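P450 cytochrome, putative (Rippkaea orientalis, PDB 6Y01) binds the molybdenum cofactor and, as a Moco carrier protein, probably keeps it available for delivery to cofactor-requiring partners. Local coordinates at residues 34-47 / 162-174. Numbering follows the deposited sequence.
Sequences NAYQLGQLIALEGW and PENCIELIKSIIT
Two helices on one side of the parallel Rossmann-type sheet meet where P162, in the first turn of helix 162-176, enters helix 29-44 as a knob into the hole formed by N34, Q37, L38 and L41. The short axes approach to 9.5 Å and cross at -39°, so the helices run in broadly the same direction and diverge beyond P162. The side-chain amide oxygens N34 OD1 and Q37 OE1 both border the proline ring, Q37 OE1 3.5 Å from P162 CG. L38 CD2 lies 3.8 Å from C165 CB. Beneath this pair the sheet supplies the floor, since L38 and C165 both touch I113 of strand 111-115. I166 fills the next layer: its CG1 lies 3.7 Å from L41 CB, and its CD1 reaches both I42 and the W47 ring.

Past the helix end, G46 with positive phi makes a Schellman motif, with bonds from W47 N to I42 O and G46 N to A43 O, that turns the chain toward strand 48-51. W47 then leans against the second helix, its CH2 3.4 Å from I169 CG2, with K170 CG in plane at the ring edge. E45 CB lies over the centre of one face of the W47 indole, 3.4 Å above its plane. From there the E45 chain bends at chi2 (-63°) and brings its carboxylate to K170, whose chain is extended beyond CG. With an alanine here in place of E45 the carboxylate is gone, and the K170 ammonium is likely to be left without this mate. The salt bridge measures 3.0 Å from K170 NZ to E45 OE2, the nitrogen standing 52° out of the carboxylate plane.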
loop_
_atom_site.group_PDB
_atom_site.type_symbol
_atom_site.label_atom_id
_atom_site.label_comp_id
_atom_site.label_asym_id
_atom_site.label_seq_id
_atom_site.Cartn_x
_atom_site.Cartn_y
_atom_site.Cartn_z
ATOM N N ASN D 34 10.204 18.844 -23.065
ATOM C CA ASN D 34 9.667 17.559 -23.545
ATOM C C ASN D 34 8.391 17.225 -22.787
ATOM O O ASN D 34 7.441 16.750 -23.403
ATOM C CB ASN D 34 10.706 16.450 -23.378
ATOM C CG ASN D 34 11.756 16.433 -24.465
ATOM O OD1 ASN D 34 11.620 17.113 -25.505
ATOM N ND2 ASN D 34 12.828 15.672 -24.214
ATOM N N ALA D 35 8.389 17.421 -21.474
ATOM C CA ALA D 35 7.236 17.083 -20.641
ATOM C C ALA D 35 6.002 17.890 -21.065
ATOM O O ALA D 35 4.919 17.344 -21.210
ATOM C CB ALA D 35 7.530 17.312 -19.196
ATOM N N TYR D 36 6.198 19.209 -21.197
ATOM C CA TYR D 36 5.079 20.092 -21.591
ATOM C C TYR D 36 4.532 19.690 -22.966
ATOM O O TYR D 36 3.303 19.593 -23.162
ATOM C CB TYR D 36 5.569 21.531 -21.531
ATOM C CG TYR D 36 4.509 22.563 -21.806
ATOM C CD1 TYR D 36 3.510 22.827 -20.888
ATOM C CD2 TYR D 36 4.606 23.345 -22.935
ATOM C CE1 TYR D 36 2.538 23.800 -21.140
ATOM C CE2 TYR D 36 3.694 24.377 -23.137
ATOM C CZ TYR D 36 2.665 24.585 -22.247
ATOM O OH TYR D 36 1.750 25.560 -22.518
ATOM N N GLN D 37 5.428 19.435 -23.910
ATOM C CA GLN D 37 5.005 18.998 -25.263
ATOM C C GLN D 37 4.281 17.657 -25.194
ATOM O O GLN D 37 3.237 17.492 -25.856
ATOM C CB GLN D 37 6.166 18.955 -26.263
ATOM C CG GLN D 37 6.743 20.330 -26.546
ATOM C CD GLN D 37 7.877 20.260 -27.543
ATOM O OE1 GLN D 37 8.363 19.170 -27.864
ATOM N NE2 GLN D 37 8.325 21.407 -28.043
ATOM N N LEU D 38 4.828 16.700 -24.444
ATOM C CA LEU D 38 4.154 15.394 -24.275
ATOM C C LEU D 38 2.763 15.576 -23.727
ATOM O O LEU D 38 1.849 14.899 -24.216
ATOM C CB LEU D 38 4.937 14.488 -23.306
ATOM C CG LEU D 38 6.074 13.706 -23.888
ATOM C CD1 LEU D 38 6.785 12.969 -22.737
ATOM C CD2 LEU D 38 5.557 12.712 -24.921
ATOM N N GLY D 39 2.612 16.399 -22.695
ATOM C CA GLY D 39 1.275 16.569 -22.115
ATOM C C GLY D 39 0.277 17.051 -23.160
ATOM O O GLY D 39 -0.826 16.541 -23.257
ATOM N N GLN D 40 0.682 18.063 -23.924
ATOM C CA GLN D 40 -0.167 18.601 -25.007
ATOM C C GLN D 40 -0.493 17.490 -26.007
ATOM O O GLN D 40 -1.644 17.303 -26.369
ATOM C CB GLN D 40 0.531 19.754 -25.747
ATOM C CG GLN D 40 0.687 20.983 -24.907
ATOM C CD GLN D 40 1.430 22.074 -25.632
ATOM O OE1 GLN D 40 0.814 22.795 -26.414
ATOM N NE2 GLN D 40 2.722 22.207 -25.316
ATOM N N LEU D 41 0.520 16.729 -26.452
ATOM C CA LEU D 41 0.302 15.722 -27.514
ATOM C C LEU D 41 -0.584 14.570 -27.013
ATOM O O LEU D 41 -1.404 14.052 -27.769
ATOM C CB LEU D 41 1.637 15.184 -28.038
ATOM C CG LEU D 41 2.545 16.190 -28.717
ATOM C CD1 LEU D 41 3.882 15.559 -29.009
ATOM C CD2 LEU D 41 1.921 16.742 -29.997
ATOM N N ILE D 42 -0.408 14.162 -25.758
ATOM C CA ILE D 42 -1.267 13.104 -25.178
ATOM C C ILE D 42 -2.728 13.591 -25.181
ATOM O O ILE D 42 -3.640 12.893 -25.606
ATOM C CB ILE D 42 -0.743 12.754 -23.765
ATOM C CG1 ILE D 42 0.594 12.011 -23.891
ATOM C CG2 ILE D 42 -1.769 11.983 -22.959
ATOM C CD1 ILE D 42 1.347 11.962 -22.583
ATOM N N ALA D 43 -2.946 14.812 -24.702
ATOM C CA ALA D 43 -4.303 15.374 -24.645
ATOM C C ALA D 43 -4.875 15.524 -26.060
ATOM O O ALA D 43 -6.070 15.258 -26.229
ATOM C CB ALA D 43 -4.258 16.685 -23.921
ATOM N N LEU D 44 -4.039 15.883 -27.028
ATOM C CA LEU D 44 -4.593 16.131 -28.391
ATOM C C LEU D 44 -5.031 14.806 -29.031
ATOM O O LEU D 44 -5.875 14.818 -29.925
ATOM C CB LEU D 44 -3.562 16.838 -29.264
ATOM C CG LEU D 44 -3.348 18.308 -28.896
ATOM C CD1 LEU D 44 -2.111 18.849 -29.587
ATOM C CD2 LEU D 44 -4.581 19.169 -29.223
ATOM N N GLU D 45 -4.510 13.681 -28.566
ATOM C CA GLU D 45 -4.950 12.352 -29.041
ATOM C C GLU D 45 -6.257 11.918 -28.354
ATOM O O GLU D 45 -6.801 10.840 -28.713
ATOM C CB GLU D 45 -3.863 11.305 -28.765
ATOM C CG GLU D 45 -2.609 11.505 -29.560
ATOM C CD GLU D 45 -2.799 11.375 -31.061
ATOM O OE1 GLU D 45 -3.751 10.657 -31.511
ATOM O OE2 GLU D 45 -2.019 12.018 -31.797
ATOM N N GLY D 46 -6.714 12.652 -27.350
ATOM C CA GLY D 46 -7.868 12.229 -26.540
ATOM C C GLY D 46 -7.500 11.218 -25.480
ATOM O O GLY D 46 -8.380 10.545 -24.958
ATOM N N TRP D 47 -6.220 11.120 -25.170
ATOM C CA TRP D 47 -5.714 10.191 -24.132
ATOM C C TRP D 47 -5.724 10.873 -22.780
ATOM O O TRP D 47 -5.719 12.098 -22.692
ATOM C CB TRP D 47 -4.329 9.712 -24.514
ATOM C CG TRP D 47 -4.264 8.982 -25.813
ATOM C CD1 TRP D 47 -5.284 8.438 -26.531
ATOM C CD2 TRP D 47 -3.080 8.734 -26.568
ATOM N NE1 TRP D 47 -4.806 7.841 -27.672
ATOM C CE2 TRP D 47 -3.456 8.014 -27.716
ATOM C CE3 TRP D 47 -1.733 9.065 -26.381
ATOM C CZ2 TRP D 47 -2.549 7.649 -28.699
ATOM C CZ3 TRP D 47 -0.847 8.720 -27.372
ATOM C CH2 TRP D 47 -1.245 7.995 -28.500
ATOM N N PRO D 162 9.174 13.949 -28.211
ATOM C CA PRO D 162 7.786 13.770 -27.805
ATOM C C PRO D 162 6.922 13.175 -28.917
ATOM O O PRO D 162 6.137 12.275 -28.649
ATOM C CB PRO D 162 7.373 15.188 -27.389
ATOM C CG PRO D 162 8.654 15.776 -26.904
ATOM C CD PRO D 162 9.677 15.296 -27.905
ATOM N N GLU D 163 7.050 13.693 -30.133
ATOM C CA GLU D 163 6.274 13.158 -31.264
ATOM C C GLU D 163 6.551 11.665 -31.459
ATOM O O GLU D 163 5.629 10.900 -31.721
ATOM C CB GLU D 163 6.597 13.975 -32.533
ATOM C CG GLU D 163 6.139 15.401 -32.450
ATOM C CD GLU D 163 7.000 16.381 -31.629
ATOM O OE1 GLU D 163 8.143 16.007 -31.129
ATOM O OE2 GLU D 163 6.525 17.557 -31.476
ATOM N N ASN D 164 7.817 11.267 -31.334
ATOM C CA ASN D 164 8.191 9.843 -31.494
ATOM C C ASN D 164 7.537 9.019 -30.381
ATOM O O ASN D 164 7.104 7.902 -30.650
ATOM C CB ASN D 164 9.710 9.706 -31.521
ATOM C CG ASN D 164 10.190 8.297 -31.778
ATOM O OD1 ASN D 164 11.137 7.845 -31.136
ATOM N ND2 ASN D 164 9.608 7.626 -32.756
ATOM N N CYS D 165 7.445 9.549 -29.161
ATOM C CA CYS D 165 6.709 8.848 -28.086
ATOM C C CYS D 165 5.275 8.546 -28.530
ATOM O O CYS D 165 4.805 7.420 -28.285
ATOM C CB CYS D 165 6.635 9.648 -26.798
ATOM S SG CYS D 165 8.222 9.897 -25.986
ATOM N N ILE D 166 4.600 9.519 -29.128
ATOM C CA ILE D 166 3.198 9.319 -29.548
ATOM C C ILE D 166 3.153 8.239 -30.629
ATOM O O ILE D 166 2.262 7.376 -30.563
ATOM C CB ILE D 166 2.567 10.642 -30.037
ATOM C CG1 ILE D 166 2.647 11.719 -28.960
ATOM C CG2 ILE D 166 1.153 10.408 -30.509
ATOM C CD1 ILE D 166 1.913 11.421 -27.670
ATOM N N GLU D 167 4.076 8.286 -31.597
ATOM C CA GLU D 167 4.146 7.265 -32.666
ATOM C C GLU D 167 4.306 5.870 -32.040
ATOM O O GLU D 167 3.585 4.925 -32.435
ATOM C CB GLU D 167 5.315 7.514 -33.614
ATOM N N LEU D 168 5.192 5.763 -31.042
ATOM C CA LEU D 168 5.457 4.460 -30.400
ATOM C C LEU D 168 4.203 3.996 -29.673
ATOM O O LEU D 168 3.848 2.834 -29.782
ATOM C CB LEU D 168 6.657 4.558 -29.461
ATOM C CG LEU D 168 8.012 4.708 -30.141
ATOM C CD1 LEU D 168 9.074 5.071 -29.116
ATOM C CD2 LEU D 168 8.400 3.414 -30.847
ATOM N N ILE D 169 3.556 4.888 -28.933
ATOM C CA ILE D 169 2.311 4.511 -28.228
ATOM C C ILE D 169 1.292 3.959 -29.214
ATOM O O ILE D 169 0.668 2.954 -28.921
ATOM C CB ILE D 169 1.744 5.689 -27.427
ATOM C CG1 ILE D 169 2.701 6.044 -26.278
ATOM C CG2 ILE D 169 0.324 5.389 -26.951
ATOM C CD1 ILE D 169 2.394 7.403 -25.675
ATOM N N LYS D 170 1.075 4.646 -30.333
ATOM C CA LYS D 170 0.094 4.167 -31.318
ATOM C C LYS D 170 0.436 2.751 -31.774
ATOM O O LYS D 170 -0.468 1.938 -31.902
ATOM C CB LYS D 170 0.008 5.150 -32.482
ATOM C CG LYS D 170 -0.682 6.439 -32.097
ATOM C CD LYS D 170 -0.688 7.443 -33.170
ATOM C CE LYS D 170 -1.440 8.675 -32.708
ATOM N NZ LYS D 170 -1.119 9.837 -33.575
ATOM N N SER D 171 1.719 2.454 -32.009
ATOM C CA SER D 171 2.118 1.093 -32.446
ATOM C C SER D 171 1.881 0.088 -31.314
ATOM O O SER D 171 1.463 -1.065 -31.606
ATOM C CB SER D 171 3.513 1.068 -32.971
ATOM O OG SER D 171 4.417 1.315 -31.928
ATOM N N ILE D 172 2.119 0.490 -30.070
ATOM C CA ILE D 172 1.980 -0.404 -28.892
ATOM C C ILE D 172 0.509 -0.725 -28.655
ATOM O O ILE D 172 0.157 -1.912 -28.484
ATOM C CB ILE D 172 2.629 0.230 -27.651
ATOM C CG1 ILE D 172 4.157 0.254 -27.821
ATOM C CG2 ILE D 172 2.209 -0.502 -26.373
ATOM C CD1 ILE D 172 4.867 1.194 -26.908
ATOM N N ILE D 173 -0.342 0.288 -28.616
ATOM C CA ILE D 173 -1.753 0.062 -28.236
ATOM C C ILE D 173 -2.493 -0.592 -29.413
ATOM O O ILE D 173 -3.484 -1.274 -29.156
ATOM C CB ILE D 173 -2.405 1.325 -27.627
ATOM C CG1 ILE D 173 -2.604 2.446 -28.638
ATOM C CG2 ILE D 173 -1.598 1.790 -26.409
ATOM C CD1 ILE D 173 -3.102 3.755 -28.005
ATOM N N THR D 174 -1.966 -0.507 -30.639
ATOM C CA THR D 174 -2.544 -1.232 -31.810
ATOM C C THR D 174 -2.290 -2.732 -31.700
ATOM O O THR D 174 -3.203 -3.497 -32.069
ATOM C CB THR D 174 -2.043 -0.715 -33.163
ATOM O OG1 THR D 174 -0.626 -0.877 -33.239
ATOM C CG2 THR D 174 -2.408 0.738 -33.379
#